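Neural-cadherin (Drosophila melanogaster, PDB 3UBF) mediates calcium-dependent, preferentially homophilic cell-cell adhesion through a string of extracellular cadherin domains, three of which make up this fragment. Local coordinates at residues Phe106-Leu119 with Glu201-Tyr215. Residues are numbered along the deposited sequence; the frame is centred on the assembly and turned at random.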
# COMPACT_ATOMS: atom_id res chain seq x y z
N PHE A 106 0.48 1.79 4.22
CA PHE A 106 1.71 2.57 4.35
C PHE A 106 2.75 2.07 3.36
O PHE A 106 2.95 0.86 3.21
CB PHE A 106 2.22 2.51 5.77
CG PHE A 106 1.38 3.31 6.74
CD1 PHE A 106 0.58 2.66 7.68
CD2 PHE A 106 1.39 4.71 6.70
CE1 PHE A 106 -0.19 3.38 8.56
CE2 PHE A 106 0.61 5.45 7.58
CZ PHE A 106 -0.18 4.79 8.51
N ILE A 107 3.37 3.02 2.67
CA ILE A 107 4.52 2.75 1.79
C ILE A 107 5.87 3.13 2.40
O ILE A 107 6.91 2.88 1.81
CB ILE A 107 4.35 3.36 0.36
CG1 ILE A 107 4.32 4.89 0.40
CG2 ILE A 107 3.09 2.83 -0.29
CD1 ILE A 107 4.32 5.55 -0.98
N ASN A 108 5.85 3.72 3.59
CA ASN A 108 7.10 3.88 4.38
C ASN A 108 7.93 2.60 4.43
O ASN A 108 7.42 1.53 4.77
CB ASN A 108 6.80 4.33 5.80
CG ASN A 108 6.19 5.71 5.84
OD1 ASN A 108 4.97 5.85 5.89
ND2 ASN A 108 7.04 6.74 5.79
N ARG A 109 9.20 2.71 4.06
CA ARG A 109 10.12 1.60 4.22
C ARG A 109 11.42 2.08 4.87
O ARG A 109 11.81 3.23 4.66
CB ARG A 109 10.36 0.87 2.89
CG ARG A 109 9.13 0.11 2.30
CD ARG A 109 8.65 -1.03 3.21
NE ARG A 109 7.52 -1.78 2.65
CZ ARG A 109 6.23 -1.44 2.79
NH1 ARG A 109 5.89 -0.36 3.48
NH2 ARG A 109 5.28 -2.16 2.25
N PRO A 110 12.07 1.23 5.70
CA PRO A 110 11.67 -0.12 6.11
C PRO A 110 10.53 -0.08 7.10
O PRO A 110 10.25 0.98 7.67
CB PRO A 110 12.91 -0.65 6.83
CG PRO A 110 14.02 0.29 6.44
CD PRO A 110 13.36 1.61 6.28
N LEU A 111 9.87 -1.21 7.28
CA LEU A 111 8.93 -1.39 8.37
C LEU A 111 9.58 -2.34 9.36
O LEU A 111 10.32 -3.25 8.94
CB LEU A 111 7.58 -1.93 7.87
CG LEU A 111 6.76 -0.93 7.04
CD1 LEU A 111 5.52 -1.61 6.49
CD2 LEU A 111 6.39 0.33 7.81
N PRO A 112 9.32 -2.16 10.67
CA PRO A 112 8.49 -1.12 11.29
C PRO A 112 9.07 0.28 11.15
O PRO A 112 10.29 0.45 10.99
CB PRO A 112 8.45 -1.52 12.77
CG PRO A 112 8.86 -2.96 12.80
CD PRO A 112 9.84 -3.10 11.68
N MET A 113 8.18 1.27 11.21
CA MET A 113 8.54 2.67 11.10
C MET A 113 9.53 3.10 12.17
O MET A 113 9.27 2.97 13.36
CB MET A 113 7.27 3.51 11.18
CG MET A 113 6.43 3.48 9.92
SD MET A 113 4.83 4.26 10.19
CE MET A 113 4.06 3.88 8.62
N GLN A 114 10.67 3.61 11.72
CA GLN A 114 11.73 4.04 12.62
C GLN A 114 12.27 5.41 12.23
O GLN A 114 12.48 5.69 11.06
CB GLN A 114 12.84 2.99 12.68
CG GLN A 114 12.42 1.75 13.43
CD GLN A 114 13.50 0.72 13.63
OE1 GLN A 114 13.24 -0.32 14.22
NE2 GLN A 114 14.71 0.99 13.13
N ALA A 115 12.46 6.25 13.24
CA ALA A 115 13.04 7.56 13.08
C ALA A 115 13.94 7.81 14.29
O ALA A 115 13.94 7.05 15.27
CB ALA A 115 11.96 8.60 13.02
N VAL A 116 14.71 8.89 14.21
CA VAL A 116 15.40 9.44 15.37
C VAL A 116 14.96 10.89 15.55
O VAL A 116 14.52 11.54 14.60
CB VAL A 116 16.92 9.40 15.19
CG1 VAL A 116 17.43 7.96 15.31
CG2 VAL A 116 17.33 10.04 13.85
N VAL A 117 15.07 11.39 16.78
CA VAL A 117 14.85 12.81 17.01
C VAL A 117 16.09 13.44 17.64
O VAL A 117 16.59 12.98 18.66
CB VAL A 117 13.61 13.08 17.89
CG1 VAL A 117 13.72 12.37 19.25
CG2 VAL A 117 13.40 14.57 18.07
N GLN A 118 16.58 14.50 16.99
CA GLN A 118 17.66 15.35 17.50
C GLN A 118 17.39 15.66 18.98
O GLN A 118 16.25 15.91 19.36
CB GLN A 118 17.65 16.63 16.68
CG GLN A 118 18.99 17.15 16.22
CD GLN A 118 18.99 18.69 16.03
OE1 GLN A 118 18.06 19.27 15.43
NE2 GLN A 118 20.03 19.34 16.54
N LEU A 119 18.43 15.62 19.82
CA LEU A 119 18.21 15.79 21.26
C LEU A 119 17.67 17.16 21.65
O LEU A 119 16.88 17.28 22.59
CB LEU A 119 19.47 15.48 22.06
CG LEU A 119 19.95 14.04 21.98
CD1 LEU A 119 21.08 13.79 22.97
CD2 LEU A 119 18.78 13.05 22.21
N GLU A 201 -0.13 1.47 12.59
CA GLU A 201 1.29 1.14 12.63
C GLU A 201 2.02 1.82 13.78
O GLU A 201 1.67 2.92 14.21
CB GLU A 201 1.99 1.52 11.32
CG GLU A 201 1.92 0.45 10.23
CD GLU A 201 2.68 -0.83 10.56
OE1 GLU A 201 3.41 -0.90 11.58
OE2 GLU A 201 2.53 -1.80 9.80
N ARG A 202 3.08 1.17 14.23
CA ARG A 202 3.90 1.68 15.31
C ARG A 202 5.11 2.42 14.77
O ARG A 202 5.94 1.86 14.06
CB ARG A 202 4.36 0.53 16.19
CG ARG A 202 5.14 0.96 17.39
CD ARG A 202 5.48 -0.26 18.15
NE ARG A 202 6.20 -0.00 19.39
CZ ARG A 202 7.52 0.13 19.49
NH1 ARG A 202 8.29 0.09 18.41
NH2 ARG A 202 8.06 0.33 20.69
N LEU A 203 5.20 3.69 15.15
CA LEU A 203 6.33 4.54 14.82
C LEU A 203 7.20 4.73 16.06
O LEU A 203 6.74 5.22 17.12
CB LEU A 203 5.87 5.89 14.23
CG LEU A 203 6.90 7.01 14.07
CD1 LEU A 203 8.11 6.58 13.25
CD2 LEU A 203 6.28 8.25 13.46
N SER A 204 8.44 4.29 15.92
CA SER A 204 9.44 4.34 16.96
C SER A 204 10.41 5.47 16.65
O SER A 204 11.09 5.44 15.62
CB SER A 204 10.20 3.01 17.01
OG SER A 204 11.50 3.22 17.54
N ILE A 205 10.46 6.46 17.55
CA ILE A 205 11.38 7.59 17.41
C ILE A 205 12.34 7.54 18.60
O ILE A 205 11.91 7.55 19.74
CB ILE A 205 10.61 8.93 17.39
CG1 ILE A 205 9.53 8.90 16.30
CG2 ILE A 205 11.55 10.09 17.18
CD1 ILE A 205 8.47 9.97 16.45
N VAL A 206 13.63 7.43 18.31
CA VAL A 206 14.63 7.27 19.36
C VAL A 206 15.44 8.55 19.51
O VAL A 206 15.87 9.15 18.52
CB VAL A 206 15.54 6.03 19.10
CG1 VAL A 206 16.71 5.96 20.09
CG2 VAL A 206 14.73 4.75 19.20
N GLY A 207 15.65 9.00 20.75
CA GLY A 207 16.45 10.19 20.98
C GLY A 207 17.86 10.07 20.41
O GLY A 207 18.60 9.15 20.76
N GLY A 208 18.21 11.00 19.52
CA GLY A 208 19.59 11.21 19.08
C GLY A 208 20.07 10.26 18.02
O GLY A 208 20.28 10.65 16.87
N LYS A 209 20.25 9.00 18.40
CA LYS A 209 20.78 8.00 17.49
C LYS A 209 20.20 6.62 17.80
O LYS A 209 19.76 6.37 18.93
CB LYS A 209 22.32 7.98 17.51
CG LYS A 209 22.91 7.67 18.89
CD LYS A 209 24.42 7.85 18.93
CE LYS A 209 24.98 7.43 20.28
NZ LYS A 209 26.47 7.26 20.26
N ARG A 210 20.20 5.76 16.79
CA ARG A 210 19.76 4.37 16.93
C ARG A 210 20.49 3.57 15.86
O ARG A 210 21.10 4.16 14.97
CB ARG A 210 18.24 4.25 16.75
CG ARG A 210 17.79 4.43 15.29
CD ARG A 210 16.27 4.50 15.12
NE ARG A 210 15.62 3.32 15.66
CZ ARG A 210 14.38 3.28 16.13
NH1 ARG A 210 13.88 2.13 16.62
NH2 ARG A 210 13.63 4.39 16.12
N ALA A 211 20.41 2.25 15.93
CA ALA A 211 21.17 1.38 15.05
C ALA A 211 20.55 1.29 13.67
O ALA A 211 19.36 1.56 13.51
CB ALA A 211 21.31 0.00 15.68
N PRO A 212 21.34 0.89 12.66
CA PRO A 212 20.84 0.77 11.30
C PRO A 212 19.68 -0.18 11.26
O PRO A 212 19.60 -1.11 12.08
CB PRO A 212 22.02 0.14 10.54
CG PRO A 212 23.20 0.35 11.38
CD PRO A 212 22.71 0.34 12.78
N GLN A 213 18.77 0.05 10.31
CA GLN A 213 17.66 -0.85 10.07
C GLN A 213 17.75 -1.35 8.64
O GLN A 213 17.89 -0.57 7.68
CB GLN A 213 16.33 -0.15 10.29
CG GLN A 213 15.11 -1.04 10.14
CD GLN A 213 13.82 -0.28 10.35
OE1 GLN A 213 13.78 0.95 10.24
NE2 GLN A 213 12.75 -0.99 10.65
N PHE A 214 17.65 -2.67 8.50
CA PHE A 214 17.66 -3.30 7.21
C PHE A 214 16.34 -3.03 6.51
O PHE A 214 15.32 -2.87 7.16
CB PHE A 214 17.93 -4.80 7.35
CG PHE A 214 19.37 -5.14 7.59
CD1 PHE A 214 19.81 -5.47 8.86
CD2 PHE A 214 20.29 -5.12 6.54
CE1 PHE A 214 21.16 -5.79 9.10
CE2 PHE A 214 21.65 -5.44 6.76
CZ PHE A 214 22.09 -5.78 8.04
N TYR A 215 16.38 -2.96 5.18
CA TYR A 215 15.18 -2.71 4.37
C TYR A 215 14.22 -3.90 4.31
O TYR A 215 13.08 -3.75 3.89
CB TYR A 215 15.54 -2.16 2.99
CG TYR A 215 15.67 -0.66 3.02
CD1 TYR A 215 16.91 -0.05 3.22
CD2 TYR A 215 14.54 0.16 2.89
CE1 TYR A 215 17.02 1.33 3.28
CE2 TYR A 215 14.64 1.53 2.94
CZ TYR A 215 15.89 2.11 3.14
OH TYR A 215 16.01 3.49 3.20
O HOH W 1 11.97 2.50 9.51
O HOH W 2 10.81 -3.49 5.84
O HOH W 3 5.53 0.57 11.72
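Arg210 turns its guanidinium back over the strand pair and sends NH2 to Ala115 O, 2.8 Å away and in the guanidinium plane. That carbonyl also accepts from Val206 N, so a ladder oxygen is gripped twice. NH1 and NH2 meet Ser204 OG end-on, and the same hydroxyl is hydrogen-bonded to Glu176. One guanidinium face lies against Val206 CG2; across the other stacks the extended Gln114, its amide 12° from parallel and CD 3.3 Å from Arg210 NH1. The Gln114 amide also stacks on that of Gln213. Gln213 runs straight out to Pro112, its CG opposite the backbone N (chi1 -177°), and NE2 donates to a lone pair of Pro112 O at 2.9 Å and 174°. The parallel ladder runs from Ser204 N on Met113 O, through Ala115 N on Ser204 O and Val117 N on Val206 O, to Gly208 N on Val117 O. On the face opposite Gln114, Val117 CB packs on Ile205 CG2 (3.7 Å) and Met113 CB on Leu203 CD1. Met113 CE lies over one face of the Phe106 ring, toward its rim, and Phe106 CD1 touches Glu201 CG (3.6 Å). Ahead of the strand, Pro110, after a cis peptide, lays CG over the Tyr215 ring in a CH-pi contact, 3.8 Å from its centroid. Strand 113-117 thus forms the edge strand of one sheet of the Greek-key cadherin beta-sandwich, parallel to 201-207, which pairs antiparallel with 176-185; the chain then leads to the next domain, where 213-214 joins 232-239 and Phe241 touches Gln114, Arg210 and Gln213.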